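Local atomic coordinates of trehalose monomycolate exporter MmpL3 (Mycobacterium tuberculosis, PDB entry 7NVH), a protein that exports trehalose monomycolate, the mycolic acid carrier for the mycobacterial cell envelope, probably driven by the proton gradient as in other transporters of the RND superfamily. Residues A[8-13]-A[269-274]; A[249-254]-A[675-680]; A[258-263]-A[275-280]; A[287-292]-A[317-322]. All coordinates share one frame; numbering follows the deposited sequence.

Contact 1 of 4, residues A[8-13]-A[269-274]; sequences TVYRYR and DTETAV
Val9 opens the contact with a light apolar touch: its CG1 lies 4.1 Å from CG1 of Val274, and the same side chain also meets Pro330 of helix 305-336. Tyr10 follows and carries most of the first segment's share. With CG anti to the backbone N (chi1 -173°), its ring reaches across to the start of helix 270-297, where Glu271 crosses it at about a right angle. Glu271 CB sits 4.0 Å from the centroid of the Tyr10 ring and 15° off the ring normal, a CH-pi contact over the face. The extended Glu271 chain then runs out over the CD2-CE2 side, its carboxylate nearly parallel to the ring. Tyr10 CE1 also comes within 4.3 Å of Thr270 CG2, and CD1 approaches Val274 CG2. The N-terminal helix 2-11 packs here on the first turn of a helix that follows helix 248-265 in the RND-type transmembrane bundle. That turn is N-capped by Asp269: its OD1 takes a 2.7 Å hydrogen bond from Thr272 OG1 and a weak one from Thr272 N. Past Tyr12, the first residue to leave helical geometry, Arg13 folds back against the other face of the Tyr10 ring, opposite Glu271. Its NE donates to Tyr10 O at 3.0 Å while lying 3.7 Å from the ring plane, over its centre.

Contact 2 of 4, residues A[249-254]-A[675-680]; sequences AIDYGL and TAAALI
Leu254 and Ile250 make the apolar part of this helix pairing, one turn apart on helix 248-265. Leu254 CD2 lies 3.6 Å from Ala676 CB and 3.8 Å from Ala677 CB. Ile250 crosses Ile680 at about a right angle, its CG2 meeting Ile680 CD1 at 3.6 Å. Ile250 CG2 can make this touch because it stands anti to the backbone N, facing the other helix. Asp251, between them in sequence, lays its carboxylate against Ala677, with Asp251 OD1 3.3 Å from Ala677 CB; the CA atoms of the two residues are 5.1 Å apart. The axes run nearly antiparallel, at 161°, and approach to 9.4 Å, a spacing to which the small Ala676 and Ala677 are suited. Further out, Val192 and Leu196 of helix 176-200 back Ile250 and Leu254. Asp251 OD2 is hydrogen-bonded to Tyr641 OH, and the next residue, Tyr252, bonds through OH to Asp640 OD2. Such reciprocal Asp-Tyr pairs in the membrane core are thought to form the proton relay of MmpL transporters. No hydrogen bond joins the two segments: segment 675-680 gives the carboxylate an alanine methyl and a carbonyl, Ala677 O, that cannot donate to it, while Tyr641 OH bonds to OD2.

Contact 3 of 4, residues A[258-263]-A[275-280]; sequences SRFREE and RRTVIT
Glu263 is shared between two arginines, one on each helix, through different oxygens. OE1 accepts from Arg276 NE across the contact at 2.6 Å, with a fairly straight N-H...O angle of 162°. This oxygen lies close to the plane of the Arg276 guanidinium, though the donor comes in from above the plane of the Glu263 carboxylate. OE2 is gripped side-on from one turn back by Arg259, whose NE is 2.9 Å and whose NH2 2.7 Å from it. Both nitrogens arrive from the same face of the carboxylate, and Arg259 bends at chi2 (59°) to bring them there. Two bonds on OE2 and one on OE1 would fix the rotation of the Glu263 group. Helices 248-265 and 270-297 form a helical hairpin here, their axes 8.9 Å apart and inclined at 137°, and the second segment has a wider pi-type turn at 278-280. Nearer the crossing, Thr277 OG1 packs 3.4 Å from Arg259 CB and makes a weak hydrogen bond to Ile256 O. The methyl CG2 of Thr277 meets the Phe260 ring at its edge, 4.1 Å from CD1. Thr280 OG1 lies over one face of the Arg259 guanidinium, close to NH1 but at a poor angle for a hydrogen bond. Arg259 NH2 has a second acidic partner, Glu651 of helix 624-654, which ties the hairpin to the other half of the transmembrane bundle.

Contact 4 of 4, residues A[287-292]-A[317-322]; sequences FSAVLI and SVMLSA
Ala289 and Ala322 meet methyl to methyl, their CB atoms 3.4 Å apart, in the close-packed part of this antiparallel pair. One turn further along helix 270-297, Ile292 crosses Val318 at a slant and puts its CG2 3.5 Å from Val318 CG1. A chi1 of -76° directs this short branch of Ile292, rather than CG1, at the valine. Helices 270-297 and 305-336 run side by side here at 172°, their axes 9.1 Å apart, and the CA atoms of Ala289 and Val318 come within 5.7 Å. On this inner side the pair is covered by other transmembrane helices: Ile248 touches both Ile292 and Val318, and Tyr252 rests on Ser321. The partly exposed side is looser. There Met319 curls its thioether back toward helix 270-297, with SD 4.3 Å from Ala289 CB, while Val290 points away from helix 305-336 and packs on Leu573 of helix 559-577. The hydroxyls of Ser321, Ser288 and Ser317 bond to carbonyls of their own helices, the last two at Thr284 and Thr314. Ser321 OG donates to Val318 O at 2.6 Å, and Ala322 N to the same oxygen at 2.9 Å, both reaching the carbonyl from the same face of its plane. With no hydrogen bond between the segments, direct cohesion here probably rests on van der Waals packing of methyl groups and the Met319 thioether.

Contacts 2 and 4 lie in the buried core of the transmembrane bundle, and neither has a hydrogen bond across it; contact 4 is apolar, while contact 2 also buries an aspartate carboxylate. They touch where Ala249 and Tyr252 pack on Ser321, so the Asp-Tyr region of helix 248-265 is flanked by both. Contacts 1 and 3 lie farther from the chain's centre and meet where Val274 and Ala273 press on Phe260. Contact 3 is buried yet held by salt bridges, whereas contact 1, partly exposed, has no polar bond across it and rests on a CH-pi contact to a tyrosine face. Contacts 1, 3 and 4 succeed one another along helix 270-297; contact 2 alone joins the two MMPL halves.

Contact 1 of 4, residues A[8-13]-A[269-274]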
loop_
_atom_site.group_PDB
_atom_site.type_symbol
_atom_site.label_atom_id
_atom_site.label_comp_id
_atom_site.label_asym_id
_atom_site.label_seq_id
_atom_site.Cartn_x
_atom_site.Cartn_y
_atom_site.Cartn_z
ATOM N N THR A 8 3.110 -29.771 -23.103
ATOM C CA THR A 8 1.920 -29.271 -23.781
ATOM C C THR A 8 1.980 -27.784 -24.103
ATOM O O THR A 8 1.180 -27.316 -24.918
ATOM C CB THR A 8 0.668 -29.553 -22.950
ATOM O OG1 THR A 8 0.793 -28.926 -21.671
ATOM C CG2 THR A 8 0.478 -31.046 -22.774
ATOM N N VAL A 9 2.896 -27.028 -23.495
ATOM C CA VAL A 9 3.052 -25.622 -23.855
ATOM C C VAL A 9 3.897 -25.453 -25.103
ATOM O O VAL A 9 3.968 -24.345 -25.649
ATOM C CB VAL A 9 3.668 -24.827 -22.687
ATOM C CG1 VAL A 9 5.155 -25.102 -22.578
ATOM C CG2 VAL A 9 3.388 -23.337 -22.827
ATOM N N TYR A 10 4.535 -26.517 -25.579
ATOM C CA TYR A 10 5.293 -26.461 -26.819
ATOM C C TYR A 10 4.516 -26.990 -28.011
ATOM O O TYR A 10 4.647 -26.450 -29.112
ATOM C CB TYR A 10 6.605 -27.236 -26.691
ATOM C CG TYR A 10 7.497 -27.075 -27.899
ATOM C CD1 TYR A 10 8.349 -25.989 -28.015
ATOM C CD2 TYR A 10 7.472 -27.999 -28.933
ATOM C CE1 TYR A 10 9.156 -25.833 -29.119
ATOM C CE2 TYR A 10 8.275 -27.849 -30.041
ATOM C CZ TYR A 10 9.115 -26.766 -30.128
ATOM O OH TYR A 10 9.920 -26.614 -31.232
ATOM N N ARG A 11 3.717 -28.043 -27.831
ATOM C CA ARG A 11 2.905 -28.527 -28.941
ATOM C C ARG A 11 1.916 -27.459 -29.387
ATOM O O ARG A 11 1.744 -27.221 -30.588
ATOM C CB ARG A 11 2.184 -29.815 -28.549
ATOM C CG ARG A 11 1.382 -30.454 -29.676
ATOM C CD ARG A 11 2.130 -30.398 -31.001
ATOM N NE ARG A 11 1.226 -30.311 -32.146
ATOM C CZ ARG A 11 1.627 -30.261 -33.412
ATOM N NH1 ARG A 11 2.921 -30.290 -33.700
ATOM N NH2 ARG A 11 0.737 -30.183 -34.391
ATOM N N TYR A 12 1.267 -26.796 -28.435
ATOM C CA TYR A 12 0.434 -25.630 -28.704
ATOM C C TYR A 12 1.157 -24.430 -28.107
ATOM O O TYR A 12 0.877 -24.006 -26.989
ATOM C CB TYR A 12 -0.960 -25.786 -28.103
ATOM C CG TYR A 12 -1.507 -27.189 -28.158
ATOM C CD1 TYR A 12 -1.530 -27.986 -27.026
ATOM C CD2 TYR A 12 -2.003 -27.714 -29.339
ATOM C CE1 TYR A 12 -2.028 -29.264 -27.068
ATOM C CE2 TYR A 12 -2.503 -28.992 -29.392
ATOM C CZ TYR A 12 -2.514 -29.764 -28.254
ATOM O OH TYR A 12 -3.015 -31.045 -28.304
ATOM N N ARG A 13 2.103 -23.886 -28.864
ATOM C CA ARG A 13 2.830 -22.696 -28.452
ATOM C C ARG A 13 2.340 -21.449 -29.163
ATOM O O ARG A 13 2.823 -20.350 -28.875
ATOM C CB ARG A 13 4.333 -22.884 -28.682
ATOM C CG ARG A 13 4.812 -22.537 -30.072
ATOM C CD ARG A 13 6.179 -23.124 -30.317
ATOM N NE ARG A 13 6.087 -24.475 -30.850
ATOM C CZ ARG A 13 6.127 -24.770 -32.143
ATOM N NH1 ARG A 13 6.271 -23.804 -33.036
ATOM N NH2 ARG A 13 6.032 -26.028 -32.542
ATOM N N ASP A 269 17.997 -29.243 -27.552
ATOM C CA ASP A 269 17.234 -28.623 -28.625
ATOM C C ASP A 269 16.080 -27.809 -28.041
ATOM O O ASP A 269 15.849 -27.783 -26.831
ATOM C CB ASP A 269 16.742 -29.679 -29.611
ATOM C CG ASP A 269 15.549 -30.446 -29.098
ATOM O OD1 ASP A 269 15.573 -30.859 -27.925
ATOM O OD2 ASP A 269 14.587 -30.639 -29.869
ATOM N N THR A 270 15.346 -27.131 -28.924
ATOM C CA THR A 270 14.383 -26.128 -28.480
ATOM C C THR A 270 13.295 -26.738 -27.605
ATOM O O THR A 270 12.946 -26.184 -26.557
ATOM C CB THR A 270 13.765 -25.425 -29.686
ATOM O OG1 THR A 270 14.791 -25.110 -30.633
ATOM C CG2 THR A 270 13.078 -24.148 -29.249
ATOM N N GLU A 271 12.741 -27.880 -28.017
ATOM C CA GLU A 271 11.656 -28.481 -27.248
ATOM C C GLU A 271 12.141 -28.980 -25.893
ATOM O O GLU A 271 11.481 -28.753 -24.871
ATOM C CB GLU A 271 11.014 -29.618 -28.036
ATOM C CG GLU A 271 9.925 -30.341 -27.268
ATOM C CD GLU A 271 9.193 -31.360 -28.112
ATOM O OE1 GLU A 271 9.568 -31.536 -29.289
ATOM O OE2 GLU A 271 8.240 -31.983 -27.597
ATOM N N THR A 272 13.286 -29.663 -25.865
ATOM C CA THR A 272 13.823 -30.156 -24.600
ATOM C C THR A 272 14.197 -29.004 -23.681
ATOM O O THR A 272 13.977 -29.070 -22.467
ATOM C CB THR A 272 15.034 -31.050 -24.855
ATOM O OG1 THR A 272 14.647 -32.149 -25.687
ATOM C CG2 THR A 272 15.585 -31.587 -23.552
ATOM N N ALA A 273 14.766 -27.937 -24.243
ATOM C CA ALA A 273 15.096 -26.772 -23.434
ATOM C C ALA A 273 13.846 -26.167 -22.817
ATOM O O ALA A 273 13.849 -25.789 -21.641
ATOM C CB ALA A 273 15.833 -25.735 -24.278
ATOM N N VAL A 274 12.763 -26.074 -23.591
ATOM C CA VAL A 274 11.518 -25.527 -23.063
ATOM C C VAL A 274 10.965 -26.422 -21.963
ATOM O O VAL A 274 10.531 -25.939 -20.912
ATOM C CB VAL A 274 10.497 -25.323 -24.196
ATOM C CG1 VAL A 274 9.124 -25.032 -23.624
ATOM C CG2 VAL A 274 10.938 -24.186 -25.097
#

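Contact 2 of 4, residues A[249-254]-A[675-680]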
loop_
_atom_site.group_PDB
_atom_site.type_symbol
_atom_site.label_atom_id
_atom_site.label_comp_id
_atom_site.label_asym_id
_atom_site.label_seq_id
_atom_site.Cartn_x
_atom_site.Cartn_y
_atom_site.Cartn_z
ATOM N N ALA A 249 6.956 -9.511 -11.683
ATOM C CA ALA A 249 6.622 -9.981 -13.020
ATOM C C ALA A 249 7.818 -9.904 -13.953
ATOM O O ALA A 249 7.846 -10.609 -14.967
ATOM C CB ALA A 249 5.458 -9.177 -13.593
ATOM N N ILE A 250 8.797 -9.064 -13.635
ATOM C CA ILE A 250 10.030 -9.028 -14.404
ATOM C C ILE A 250 11.088 -9.948 -13.799
ATOM O O ILE A 250 11.907 -10.505 -14.533
ATOM C CB ILE A 250 10.533 -7.580 -14.524
ATOM C CG1 ILE A 250 9.542 -6.755 -15.343
ATOM C CG2 ILE A 250 11.894 -7.532 -15.188
ATOM C CD1 ILE A 250 10.077 -5.416 -15.790
ATOM N N ASP A 251 11.074 -10.151 -12.477
ATOM C CA ASP A 251 11.953 -11.157 -11.886
ATOM C C ASP A 251 11.647 -12.547 -12.426
ATOM O O ASP A 251 12.563 -13.326 -12.714
ATOM C CB ASP A 251 11.819 -11.165 -10.366
ATOM C CG ASP A 251 12.331 -9.905 -9.727
ATOM O OD1 ASP A 251 12.988 -9.103 -10.421
ATOM O OD2 ASP A 251 12.090 -9.731 -8.516
ATOM N N TYR A 252 10.363 -12.889 -12.537
ATOM C CA TYR A 252 9.987 -14.210 -13.026
ATOM C C TYR A 252 10.457 -14.409 -14.459
ATOM O O TYR A 252 10.991 -15.470 -14.810
ATOM C CB TYR A 252 8.473 -14.387 -12.927
ATOM C CG TYR A 252 7.939 -14.382 -11.512
ATOM C CD1 TYR A 252 8.794 -14.460 -10.424
ATOM C CD2 TYR A 252 6.578 -14.286 -11.266
ATOM C CE1 TYR A 252 8.309 -14.452 -9.136
ATOM C CE2 TYR A 252 6.085 -14.278 -9.981
ATOM C CZ TYR A 252 6.955 -14.360 -8.920
ATOM O OH TYR A 252 6.471 -14.351 -7.634
ATOM N N GLY A 253 10.275 -13.389 -15.299
ATOM C CA GLY A 253 10.789 -13.459 -16.653
ATOM C C GLY A 253 12.298 -13.567 -16.689
ATOM O O GLY A 253 12.853 -14.315 -17.495
ATOM N N LEU A 254 12.982 -12.827 -15.817
ATOM C CA LEU A 254 14.432 -12.944 -15.707
ATOM C C LEU A 254 14.846 -14.379 -15.435
ATOM O O LEU A 254 15.680 -14.943 -16.151
ATOM C CB LEU A 254 14.939 -12.029 -14.595
ATOM C CG LEU A 254 16.417 -11.646 -14.596
ATOM C CD1 LEU A 254 16.783 -10.856 -15.825
ATOM C CD2 LEU A 254 16.737 -10.861 -13.341
ATOM N N THR A 675 21.013 -11.071 -8.271
ATOM C CA THR A 675 21.487 -9.692 -8.201
ATOM C C THR A 675 20.736 -8.804 -9.184
ATOM O O THR A 675 20.315 -7.694 -8.837
ATOM C CB THR A 675 22.990 -9.638 -8.472
ATOM O OG1 THR A 675 23.694 -10.239 -7.379
ATOM C CG2 THR A 675 23.455 -8.204 -8.636
ATOM N N ALA A 676 20.546 -9.282 -10.414
ATOM C CA ALA A 676 19.825 -8.499 -11.411
ATOM C C ALA A 676 18.369 -8.300 -11.012
ATOM O O ALA A 676 17.812 -7.213 -11.199
ATOM C CB ALA A 676 19.922 -9.173 -12.777
ATOM N N ALA A 677 17.730 -9.338 -10.470
ATOM C CA ALA A 677 16.342 -9.205 -10.037
ATOM C C ALA A 677 16.215 -8.209 -8.892
ATOM O O ALA A 677 15.282 -7.394 -8.862
ATOM C CB ALA A 677 15.790 -10.568 -9.627
ATOM N N ALA A 678 17.146 -8.261 -7.939
ATOM C CA ALA A 678 17.140 -7.302 -6.842
ATOM C C ALA A 678 17.336 -5.885 -7.356
ATOM O O ALA A 678 16.663 -4.960 -6.898
ATOM C CB ALA A 678 18.221 -7.658 -5.826
ATOM N N LEU A 679 18.249 -5.696 -8.311
ATOM C CA LEU A 679 18.441 -4.369 -8.886
ATOM C C LEU A 679 17.188 -3.893 -9.605
ATOM O O LEU A 679 16.828 -2.714 -9.523
ATOM C CB LEU A 679 19.631 -4.370 -9.842
ATOM C CG LEU A 679 21.012 -4.501 -9.205
ATOM C CD1 LEU A 679 22.079 -4.638 -10.275
ATOM C CD2 LEU A 679 21.292 -3.305 -8.317
ATOM N N ILE A 680 16.511 -4.793 -10.320
ATOM C CA ILE A 680 15.313 -4.411 -11.061
ATOM C C ILE A 680 14.222 -3.948 -10.105
ATOM O O ILE A 680 13.606 -2.890 -10.297
ATOM C CB ILE A 680 14.837 -5.580 -11.940
ATOM C CG1 ILE A 680 15.633 -5.616 -13.244
ATOM C CG2 ILE A 680 13.348 -5.471 -12.221
ATOM C CD1 ILE A 680 15.293 -6.786 -14.130
#

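Contact 3 of 4, residues A[258-263]-A[275-280]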
loop_
_atom_site.group_PDB
_atom_site.type_symbol
_atom_site.label_atom_id
_atom_site.label_comp_id
_atom_site.label_asym_id
_atom_site.label_seq_id
_atom_site.Cartn_x
_atom_site.Cartn_y
_atom_site.Cartn_z
ATOM N N SER A 258 16.637 -16.726 -18.241
ATOM C CA SER A 258 17.997 -17.145 -17.933
ATOM C C SER A 258 18.109 -18.660 -17.899
ATOM O O SER A 258 19.094 -19.225 -18.385
ATOM C CB SER A 258 18.438 -16.546 -16.601
ATOM O OG SER A 258 17.859 -17.247 -15.518
ATOM N N ARG A 259 17.111 -19.339 -17.331
ATOM C CA ARG A 259 17.138 -20.796 -17.307
ATOM C C ARG A 259 17.060 -21.371 -18.714
ATOM O O ARG A 259 17.733 -22.358 -19.027
ATOM C CB ARG A 259 15.999 -21.329 -16.443
ATOM C CG ARG A 259 16.137 -22.791 -16.092
ATOM C CD ARG A 259 17.429 -23.044 -15.346
ATOM N NE ARG A 259 17.932 -24.392 -15.576
ATOM C CZ ARG A 259 17.814 -25.388 -14.706
ATOM N NH1 ARG A 259 17.214 -25.183 -13.544
ATOM N NH2 ARG A 259 18.300 -26.586 -14.996
ATOM N N PHE A 260 16.237 -20.771 -19.576
ATOM C CA PHE A 260 16.156 -21.239 -20.956
ATOM C C PHE A 260 17.485 -21.059 -21.676
ATOM O O PHE A 260 17.930 -21.953 -22.405
ATOM C CB PHE A 260 15.043 -20.505 -21.699
ATOM C CG PHE A 260 14.915 -20.902 -23.139
ATOM C CD1 PHE A 260 14.220 -22.039 -23.495
ATOM C CD2 PHE A 260 15.485 -20.137 -24.137
ATOM C CE1 PHE A 260 14.099 -22.406 -24.815
ATOM C CE2 PHE A 260 15.367 -20.501 -25.459
ATOM C CZ PHE A 260 14.674 -21.637 -25.797
ATOM N N ARG A 261 18.132 -19.907 -21.490
ATOM C CA ARG A 261 19.426 -19.687 -22.126
ATOM C C ARG A 261 20.489 -20.618 -21.563
ATOM O O ARG A 261 21.415 -21.008 -22.281
ATOM C CB ARG A 261 19.855 -18.231 -21.962
ATOM C CG ARG A 261 18.919 -17.237 -22.614
ATOM C CD ARG A 261 19.433 -15.822 -22.463
ATOM N NE ARG A 261 20.579 -15.561 -23.327
ATOM C CZ ARG A 261 21.802 -15.298 -22.884
ATOM N NH1 ARG A 261 22.042 -15.261 -21.580
ATOM N NH2 ARG A 261 22.785 -15.073 -23.742
ATOM N N GLU A 262 20.380 -20.968 -20.281
ATOM C CA GLU A 262 21.285 -21.942 -19.685
ATOM C C GLU A 262 21.090 -23.322 -20.297
ATOM O O GLU A 262 22.067 -24.022 -20.588
ATOM C CB GLU A 262 21.060 -21.990 -18.176
ATOM C CG GLU A 262 22.190 -22.602 -17.378
ATOM C CD GLU A 262 21.937 -22.529 -15.885
ATOM O OE1 GLU A 262 22.295 -23.489 -15.170
ATOM O OE2 GLU A 262 21.379 -21.511 -15.426
ATOM N N GLU A 263 19.835 -23.732 -20.495
ATOM C CA GLU A 263 19.566 -25.048 -21.063
ATOM C C GLU A 263 19.940 -25.114 -22.536
ATOM O O GLU A 263 20.343 -26.176 -23.022
ATOM C CB GLU A 263 18.096 -25.420 -20.876
ATOM C CG GLU A 263 17.656 -25.503 -19.428
ATOM C CD GLU A 263 18.407 -26.563 -18.650
ATOM O OE1 GLU A 263 18.475 -27.716 -19.125
ATOM O OE2 GLU A 263 18.927 -26.248 -17.559
ATOM N N ARG A 275 10.981 -27.739 -22.177
ATOM C CA ARG A 275 10.464 -28.650 -21.161
ATOM C C ARG A 275 11.255 -28.534 -19.865
ATOM O O ARG A 275 10.676 -28.462 -18.776
ATOM C CB ARG A 275 10.488 -30.087 -21.679
ATOM C CG ARG A 275 9.543 -31.010 -20.937
ATOM C CD ARG A 275 9.985 -32.455 -21.025
ATOM N NE ARG A 275 10.126 -32.899 -22.406
ATOM C CZ ARG A 275 11.198 -33.521 -22.881
ATOM N NH1 ARG A 275 12.225 -33.774 -22.083
ATOM N NH2 ARG A 275 11.243 -33.891 -24.153
ATOM N N ARG A 276 12.584 -28.500 -19.964
ATOM C CA ARG A 276 13.411 -28.448 -18.764
ATOM C C ARG A 276 13.285 -27.105 -18.055
ATOM O O ARG A 276 13.205 -27.055 -16.818
ATOM C CB ARG A 276 14.864 -28.738 -19.120
ATOM C CG ARG A 276 15.100 -30.162 -19.581
ATOM C CD ARG A 276 16.526 -30.358 -20.043
ATOM N NE ARG A 276 17.481 -30.070 -18.980
ATOM C CZ ARG A 276 17.969 -30.985 -18.150
ATOM N NH1 ARG A 276 17.593 -32.251 -18.262
ATOM N NH2 ARG A 276 18.833 -30.634 -17.210
ATOM N N THR A 277 13.265 -26.004 -18.812
ATOM C CA THR A 277 13.106 -24.708 -18.171
ATOM C C THR A 277 11.740 -24.587 -17.517
ATOM O O THR A 277 11.634 -23.994 -16.443
ATOM C CB THR A 277 13.347 -23.560 -19.154
ATOM O OG1 THR A 277 13.386 -22.324 -18.433
ATOM C CG2 THR A 277 12.255 -23.469 -20.190
ATOM N N VAL A 278 10.697 -25.179 -18.103
ATOM C CA VAL A 278 9.421 -25.242 -17.399
ATOM C C VAL A 278 9.595 -26.004 -16.095
ATOM O O VAL A 278 9.514 -25.419 -15.011
ATOM C CB VAL A 278 8.335 -25.874 -18.284
ATOM C CG1 VAL A 278 7.126 -26.239 -17.446
ATOM C CG2 VAL A 278 7.931 -24.912 -19.383
ATOM N N ILE A 279 9.962 -27.284 -16.194
ATOM C CA ILE A 279 10.101 -28.197 -15.064
ATOM C C ILE A 279 10.801 -27.536 -13.884
ATOM O O ILE A 279 10.372 -27.689 -12.736
ATOM C CB ILE A 279 10.853 -29.472 -15.488
ATOM C CG1 ILE A 279 9.950 -30.370 -16.328
ATOM C CG2 ILE A 279 11.358 -30.229 -14.279
ATOM C CD1 ILE A 279 10.616 -31.646 -16.768
ATOM N N THR A 280 11.873 -26.789 -14.147
ATOM C CA THR A 280 12.601 -26.184 -13.032
ATOM C C THR A 280 12.154 -24.753 -12.732
ATOM O O THR A 280 11.617 -24.471 -11.652
ATOM C CB THR A 280 14.103 -26.213 -13.317
ATOM O OG1 THR A 280 14.429 -25.189 -14.262
ATOM C CG2 THR A 280 14.506 -27.555 -13.880
#

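Contact 4 of 4, residues A[287-292]-A[317-322]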
loop_
_atom_site.group_PDB
_atom_site.type_symbol
_atom_site.label_atom_id
_atom_site.label_comp_id
_atom_site.label_asym_id
_atom_site.label_seq_id
_atom_site.Cartn_x
_atom_site.Cartn_y
_atom_site.Cartn_z
ATOM N N PHE A 287 5.750 -21.576 -7.388
ATOM C CA PHE A 287 5.789 -21.660 -5.934
ATOM C C PHE A 287 6.031 -20.294 -5.305
ATOM O O PHE A 287 5.465 -19.987 -4.252
ATOM C CB PHE A 287 6.842 -22.669 -5.490
ATOM C CG PHE A 287 6.302 -24.056 -5.340
ATOM C CD1 PHE A 287 5.549 -24.399 -4.235
ATOM C CD2 PHE A 287 6.527 -25.010 -6.312
ATOM C CE1 PHE A 287 5.041 -25.671 -4.094
ATOM C CE2 PHE A 287 6.021 -26.285 -6.177
ATOM C CZ PHE A 287 5.278 -26.615 -5.067
ATOM N N SER A 288 6.841 -19.447 -5.942
ATOM C CA SER A 288 7.020 -18.089 -5.434
ATOM C C SER A 288 5.711 -17.309 -5.474
ATOM O O SER A 288 5.380 -16.575 -4.533
ATOM C CB SER A 288 8.099 -17.367 -6.238
ATOM O OG SER A 288 9.357 -17.999 -6.086
ATOM N N ALA A 289 4.952 -17.455 -6.560
ATOM C CA ALA A 289 3.683 -16.745 -6.673
ATOM C C ALA A 289 2.684 -17.222 -5.627
ATOM O O ALA A 289 2.006 -16.410 -4.985
ATOM C CB ALA A 289 3.111 -16.916 -8.074
ATOM N N VAL A 290 2.568 -18.539 -5.443
ATOM C CA VAL A 290 1.630 -19.024 -4.436
ATOM C C VAL A 290 2.116 -18.667 -3.038
ATOM O O VAL A 290 1.308 -18.509 -2.119
ATOM C CB VAL A 290 1.374 -20.535 -4.583
ATOM C CG1 VAL A 290 0.942 -20.861 -6.000
ATOM C CG2 VAL A 290 2.596 -21.332 -4.192
ATOM N N LEU A 291 3.427 -18.501 -2.853
ATOM C CA LEU A 291 3.927 -18.030 -1.567
ATOM C C LEU A 291 3.514 -16.589 -1.310
ATOM O O LEU A 291 3.139 -16.239 -0.185
ATOM C CB LEU A 291 5.442 -18.164 -1.511
ATOM C CG LEU A 291 5.938 -19.477 -0.922
ATOM C CD1 LEU A 291 7.434 -19.448 -0.880
ATOM C CD2 LEU A 291 5.370 -19.685 0.465
ATOM N N ILE A 292 3.583 -15.736 -2.333
ATOM C CA ILE A 292 3.078 -14.375 -2.170
ATOM C C ILE A 292 1.594 -14.398 -1.849
ATOM O O ILE A 292 1.119 -13.661 -0.977
ATOM C CB ILE A 292 3.349 -13.524 -3.420
ATOM C CG1 ILE A 292 4.803 -13.100 -3.476
ATOM C CG2 ILE A 292 2.485 -12.285 -3.393
ATOM C CD1 ILE A 292 5.089 -12.174 -4.621
ATOM N N SER A 317 -2.209 -9.549 -9.450
ATOM C CA SER A 317 -0.974 -9.249 -10.165
ATOM C C SER A 317 0.007 -10.412 -10.101
ATOM O O SER A 317 0.604 -10.777 -11.118
ATOM C CB SER A 317 -0.343 -7.976 -9.605
ATOM O OG SER A 317 0.267 -8.223 -8.355
ATOM N N VAL A 318 0.173 -11.028 -8.926
ATOM C CA VAL A 318 1.148 -12.109 -8.813
ATOM C C VAL A 318 0.678 -13.344 -9.572
ATOM O O VAL A 318 1.475 -14.010 -10.246
ATOM C CB VAL A 318 1.460 -12.427 -7.339
ATOM C CG1 VAL A 318 1.915 -11.187 -6.632
ATOM C CG2 VAL A 318 0.260 -13.019 -6.627
ATOM N N MET A 319 -0.612 -13.674 -9.486
ATOM C CA MET A 319 -1.105 -14.836 -10.211
ATOM C C MET A 319 -1.009 -14.627 -11.712
ATOM O O MET A 319 -0.633 -15.547 -12.445
ATOM C CB MET A 319 -2.541 -15.152 -9.795
ATOM C CG MET A 319 -2.649 -15.883 -8.467
ATOM S SD MET A 319 -1.169 -16.822 -8.029
ATOM C CE MET A 319 -1.251 -18.196 -9.179
ATOM N N LEU A 320 -1.325 -13.423 -12.192
ATOM C CA LEU A 320 -1.199 -13.164 -13.619
ATOM C C LEU A 320 0.255 -13.195 -14.059
ATOM O O LEU A 320 0.564 -13.693 -15.145
ATOM C CB LEU A 320 -1.833 -11.828 -13.976
ATOM C CG LEU A 320 -2.054 -11.715 -15.479
ATOM C CD1 LEU A 320 -2.922 -12.857 -15.972
ATOM C CD2 LEU A 320 -2.678 -10.394 -15.806
ATOM N N SER A 321 1.165 -12.667 -13.238
ATOM C CA SER A 321 2.578 -12.712 -13.589
ATOM C C SER A 321 3.073 -14.147 -13.685
ATOM O O SER A 321 3.788 -14.502 -14.628
ATOM C CB SER A 321 3.398 -11.931 -12.565
ATOM O OG SER A 321 3.377 -12.574 -11.304
ATOM N N ALA A 322 2.690 -14.993 -12.728
ATOM C CA ALA A 322 3.102 -16.392 -12.782
ATOM C C ALA A 322 2.498 -17.106 -13.981
ATOM O O ALA A 322 3.190 -17.864 -14.673
ATOM C CB ALA A 322 2.710 -17.108 -11.495
#